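Local structure of putative permease protein, ABC transporter (Porphyromonas gingivalis, 3IS6) at residues F91-I96 and E147-N152; D101-L104 and C110-S113. The protein is the MacB-like periplasmic core portion of a putative ABC-transporter permease, a membrane protein that probably takes part in moving substrates across the membrane. One frame throughout, in Å; residues are numbered along the deposited sequence.

How the contacts relate
Two contacts of very different span show how one loop is held both to a neighbouring loop and to a strand. From the N terminus, the chain leaves helix 86-90 and enters contact 1 at 91-96, then passes 101-104; a few residues later strand 109-113 comes back beside it, so that contact 2 closes a short loop. Helix 114-119 and strands 128-131 and 140-146 follow before 147-152 returns to 91-96 and closes contact 1. Contact 2 therefore lies wholly within the longer excursion that contact 1 spans. Their centres are about 12 Å apart, and they touch: Asp148 OD1 packs 3.5 Å from Ser113 CB. Together they tie the loop after helix 86-90 to strand 109-113 and to the exit of strand 140-146.

Contact 1: F91-I96 and E147-N152; sequences FGVELI and EDLPHN
Glu94 and Glu147 run alongside one another in the same sense where two loops of the MacB-like periplasmic core domain meet, one leaving helix 86-90 and the other leaving strand 140-146. The helix ends in a Schellman motif with Gly92 as its C-prime residue, and the chain then runs on to a single backbone hydrogen bond, from Glu147 N to Glu94 O, 3.1 Å long and almost straight at 174°. Beside it, the carboxylate of Glu147 rests against the methylenes of Glu94, with Glu147 OE2 3.8 Å from Glu94 CB. Glu94 bends at chi2 (-73°), and its carboxylate swings off, its plane 28° from that of Glu147, leaving Glu94 OE1 6.1 Å from Glu147 OE2. The like charges are thus near but not in contact, and Arg6, a long and weak ion-pair partner of Glu147 OE1, may ease the repulsion. Ile96 brings only its far end, CD1, which sits 3.9 Å from Glu147 CA and touches the side chain at CG. On the more buried flank, Val93 and Leu149 pass each other at a slant. Phe146 of strand 140-146 also packs on Val93, while Arg100 NH1 donates a hydrogen bond to Val93 O. Val93 turns CG1 away from its own backbone N and places CG2 beside it, and this second methyl meets Leu149 CD2 at 3.9 Å.

Contact 2: D101-L104 and C110-S113; sequences DSAL and CLIS
The loop segment 101-104 approaches strand segment 110-113 with no hydrogen bond between them, Leu104 CA and Cys110 CA being the nearer pair at 6.7 Å and Ala103 CA and Leu111 CA lying 7.4 Å apart. Such spacing leaves the junction to side chains, and here one branch does the work: Leu111 CD1, which reaches across to two neighbours. It comes 3.9 Å from Leu104 CG, the branch point of that side chain, and 4.1 Å from the methyl carbon Ala103 CB. The two leucines cross at about a right angle, so the CD1 methyl of Leu111 comes against Leu104 at its branch carbon. The CG of Leu104 stands anti to its own carbonyl carbon (chi1 -68°), which carries the end of the side chain nearer to the strand than its CB bond alone would suggest. Further apolar neighbours complete the setting: Leu88 of helix 86-90 packs on both Ala103 and Leu104, Leu160 touches Leu104, and Phe146 packs on Leu111. The strand meanwhile spends its backbone bonds on strands 140-146 and 159-162, as with Leu111 to Leu160. All three touching residues are buried and meet through carbon alone, which implies that the loop is held against the sheet by hydrophobic burial and van der Waals contact, with no hydrogen bond between the two segments.

Contact 1: F91-I96 and E147-N152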
loop_
_atom_site.group_PDB
_atom_site.type_symbol
_atom_site.label_atom_id
_atom_site.label_comp_id
_atom_site.label_asym_id
_atom_site.label_seq_id
_atom_site.Cartn_x
_atom_site.Cartn_y
_atom_site.Cartn_z
ATOM N N PHE A 91 11.851 15.039 15.513
ATOM C CA PHE A 91 11.528 14.667 16.861
ATOM C C PHE A 91 12.711 14.348 17.779
ATOM O O PHE A 91 12.539 13.849 18.857
ATOM C CB PHE A 91 10.462 13.595 16.834
ATOM C CG PHE A 91 9.215 14.034 16.141
ATOM C CD1 PHE A 91 8.462 15.066 16.636
ATOM C CD2 PHE A 91 8.816 13.466 14.990
ATOM C CE1 PHE A 91 7.357 15.486 15.993
ATOM C CE2 PHE A 91 7.709 13.899 14.361
ATOM C CZ PHE A 91 6.981 14.907 14.862
ATOM N N GLY A 92 13.904 14.651 17.321
ATOM C CA GLY A 92 15.079 14.406 18.103
ATOM C C GLY A 92 15.213 12.979 18.580
ATOM O O GLY A 92 15.473 12.752 19.717
ATOM N N VAL A 93 15.007 12.029 17.696
ATOM C CA VAL A 93 15.113 10.628 18.024
ATOM C C VAL A 93 16.550 10.171 17.848
ATOM O O VAL A 93 17.114 10.337 16.817
ATOM C CB VAL A 93 14.204 9.766 17.118
ATOM C CG1 VAL A 93 14.301 8.336 17.457
ATOM C CG2 VAL A 93 12.798 10.226 17.150
ATOM N N GLU A 94 17.110 9.568 18.876
ATOM C CA GLU A 94 18.465 9.081 18.867
ATOM C C GLU A 94 18.456 7.572 18.813
ATOM O O GLU A 94 17.654 6.949 19.439
ATOM C CB GLU A 94 19.197 9.496 20.129
ATOM C CG GLU A 94 19.282 10.955 20.374
ATOM C CD GLU A 94 20.256 11.665 19.453
ATOM O OE1 GLU A 94 21.196 11.042 18.959
ATOM O OE2 GLU A 94 20.082 12.873 19.218
ATOM N N LEU A 95 19.377 6.993 18.078
ATOM C CA LEU A 95 19.509 5.563 18.064
ATOM C C LEU A 95 20.418 5.053 19.152
ATOM O O LEU A 95 21.481 5.556 19.359
ATOM C CB LEU A 95 20.007 5.086 16.714
ATOM C CG LEU A 95 19.166 5.409 15.501
ATOM C CD1 LEU A 95 19.735 4.733 14.355
ATOM C CD2 LEU A 95 17.738 5.006 15.669
ATOM N N ILE A 96 19.941 4.102 19.907
ATOM C CA ILE A 96 20.769 3.339 20.795
ATOM C C ILE A 96 21.706 2.373 20.094
ATOM O O ILE A 96 22.786 2.155 20.537
ATOM C CB ILE A 96 19.953 2.670 21.839
ATOM C CG1 ILE A 96 19.376 3.728 22.734
ATOM C CG2 ILE A 96 20.789 1.841 22.655
ATOM C CD1 ILE A 96 18.138 3.308 23.394
ATOM N N GLU A 147 15.550 5.244 20.974
ATOM C CA GLU A 147 15.176 5.614 22.303
ATOM C C GLU A 147 13.671 5.801 22.333
ATOM O O GLU A 147 13.146 6.423 21.476
ATOM C CB GLU A 147 15.779 6.975 22.540
ATOM C CG GLU A 147 16.543 7.150 23.738
ATOM C CD GLU A 147 16.709 8.611 24.080
ATOM O OE1 GLU A 147 15.913 9.156 24.850
ATOM O OE2 GLU A 147 17.634 9.216 23.565
ATOM N N ASP A 148 13.002 5.303 23.354
ATOM C CA ASP A 148 11.566 5.316 23.367
ATOM C C ASP A 148 11.102 6.744 23.201
ATOM O O ASP A 148 11.663 7.649 23.724
ATOM C CB ASP A 148 11.012 4.795 24.669
ATOM C CG ASP A 148 11.242 3.344 24.879
ATOM O OD1 ASP A 148 11.398 2.578 23.941
ATOM O OD2 ASP A 148 11.253 2.957 26.025
ATOM N N LEU A 149 10.055 6.913 22.431
ATOM C CA LEU A 149 9.466 8.194 22.239
ATOM C C LEU A 149 8.811 8.635 23.549
ATOM O O LEU A 149 8.450 7.841 24.347
ATOM C CB LEU A 149 8.447 8.137 21.132
ATOM C CG LEU A 149 8.963 7.894 19.735
ATOM C CD1 LEU A 149 7.888 7.495 18.837
ATOM C CD2 LEU A 149 9.631 9.081 19.208
ATOM N N PRO A 150 8.657 9.917 23.739
ATOM C CA PRO A 150 8.103 10.403 24.988
ATOM C C PRO A 150 6.701 9.854 25.237
ATOM O O PRO A 150 5.946 9.726 24.341
ATOM C CB PRO A 150 8.039 11.894 24.752
ATOM C CG PRO A 150 9.072 12.158 23.821
ATOM C CD PRO A 150 9.229 10.999 22.953
ATOM N N HIS A 151 6.406 9.541 26.485
ATOM C CA HIS A 151 5.113 9.057 26.928
ATOM C C HIS A 151 4.048 10.151 26.966
ATOM O O HIS A 151 4.344 11.301 26.862
ATOM C CB HIS A 151 5.237 8.380 28.286
ATOM N N ASN A 152 2.796 9.755 27.091
ATOM C CA ASN A 152 1.703 10.678 27.165
ATOM C C ASN A 152 1.729 11.631 25.989
ATOM O O ASN A 152 1.482 12.780 26.121
ATOM C CB ASN A 152 1.680 11.420 28.485
ATOM C CG ASN A 152 1.364 10.543 29.634
ATOM O OD1 ASN A 152 1.970 10.629 30.640
ATOM N ND2 ASN A 152 0.434 9.703 29.476
#

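Contact 2: D101-L104 and C110-S113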
loop_
_atom_site.group_PDB
_atom_site.type_symbol
_atom_site.label_atom_id
_atom_site.label_comp_id
_atom_site.label_asym_id
_atom_site.label_seq_id
_atom_site.Cartn_x
_atom_site.Cartn_y
_atom_site.Cartn_z
ATOM N N ASP A 101 22.468 7.310 9.699
ATOM C CA ASP A 101 22.342 7.668 8.296
ATOM C C ASP A 101 21.544 6.683 7.419
ATOM O O ASP A 101 20.977 7.103 6.482
ATOM C CB ASP A 101 23.689 8.008 7.687
ATOM N N SER A 102 21.548 5.396 7.730
ATOM C CA SER A 102 21.001 4.493 7.152
ATOM C C SER A 102 19.451 4.530 7.412
ATOM O O SER A 102 18.822 3.733 6.805
ATOM C CB SER A 102 21.725 3.188 7.490
ATOM O OG SER A 102 21.019 2.059 6.992
ATOM N N ALA A 103 19.030 5.037 8.548
ATOM C CA ALA A 103 17.735 4.763 9.074
ATOM C C ALA A 103 16.626 5.176 8.151
ATOM O O ALA A 103 16.620 6.228 7.606
ATOM C CB ALA A 103 17.593 5.438 10.371
ATOM N N LEU A 104 15.701 4.270 7.971
ATOM C CA LEU A 104 14.460 4.511 7.284
ATOM C C LEU A 104 14.646 4.795 5.821
ATOM O O LEU A 104 13.806 5.388 5.228
ATOM C CB LEU A 104 13.669 5.634 7.946
ATOM C CG LEU A 104 13.093 5.362 9.326
ATOM C CD1 LEU A 104 12.525 6.589 9.928
ATOM C CD2 LEU A 104 12.119 4.279 9.316
ATOM N N CYS A 110 13.726 -1.996 9.411
ATOM C CA CYS A 110 12.946 -1.274 10.393
ATOM C C CYS A 110 13.746 -0.802 11.583
ATOM O O CYS A 110 14.817 -1.254 11.817
ATOM C CB CYS A 110 11.809 -2.133 10.895
ATOM S SG CYS A 110 12.249 -3.411 11.950
ATOM N N LEU A 111 13.178 0.118 12.329
ATOM C CA LEU A 111 13.698 0.513 13.601
ATOM C C LEU A 111 12.714 0.053 14.642
ATOM O O LEU A 111 11.544 0.047 14.405
ATOM C CB LEU A 111 13.859 2.000 13.702
ATOM C CG LEU A 111 14.659 2.695 12.634
ATOM C CD1 LEU A 111 14.526 4.152 12.768
ATOM C CD2 LEU A 111 16.070 2.301 12.788
ATOM N N ILE A 112 13.240 -0.340 15.781
ATOM C CA ILE A 112 12.491 -0.862 16.893
ATOM C C ILE A 112 12.811 -0.051 18.129
ATOM O O ILE A 112 13.905 0.368 18.315
ATOM C CB ILE A 112 12.883 -2.294 17.115
ATOM C CG1 ILE A 112 12.475 -3.128 15.919
ATOM C CG2 ILE A 112 12.314 -2.813 18.330
ATOM C CD1 ILE A 112 11.061 -3.440 15.833
ATOM N N SER A 113 11.830 0.167 18.964
ATOM C CA SER A 113 12.011 0.967 20.150
ATOM C C SER A 113 12.848 0.225 21.185
ATOM O O SER A 113 12.910 -0.967 21.172
ATOM C CB SER A 113 10.674 1.349 20.751
ATOM O OG SER A 113 10.129 0.303 21.462
#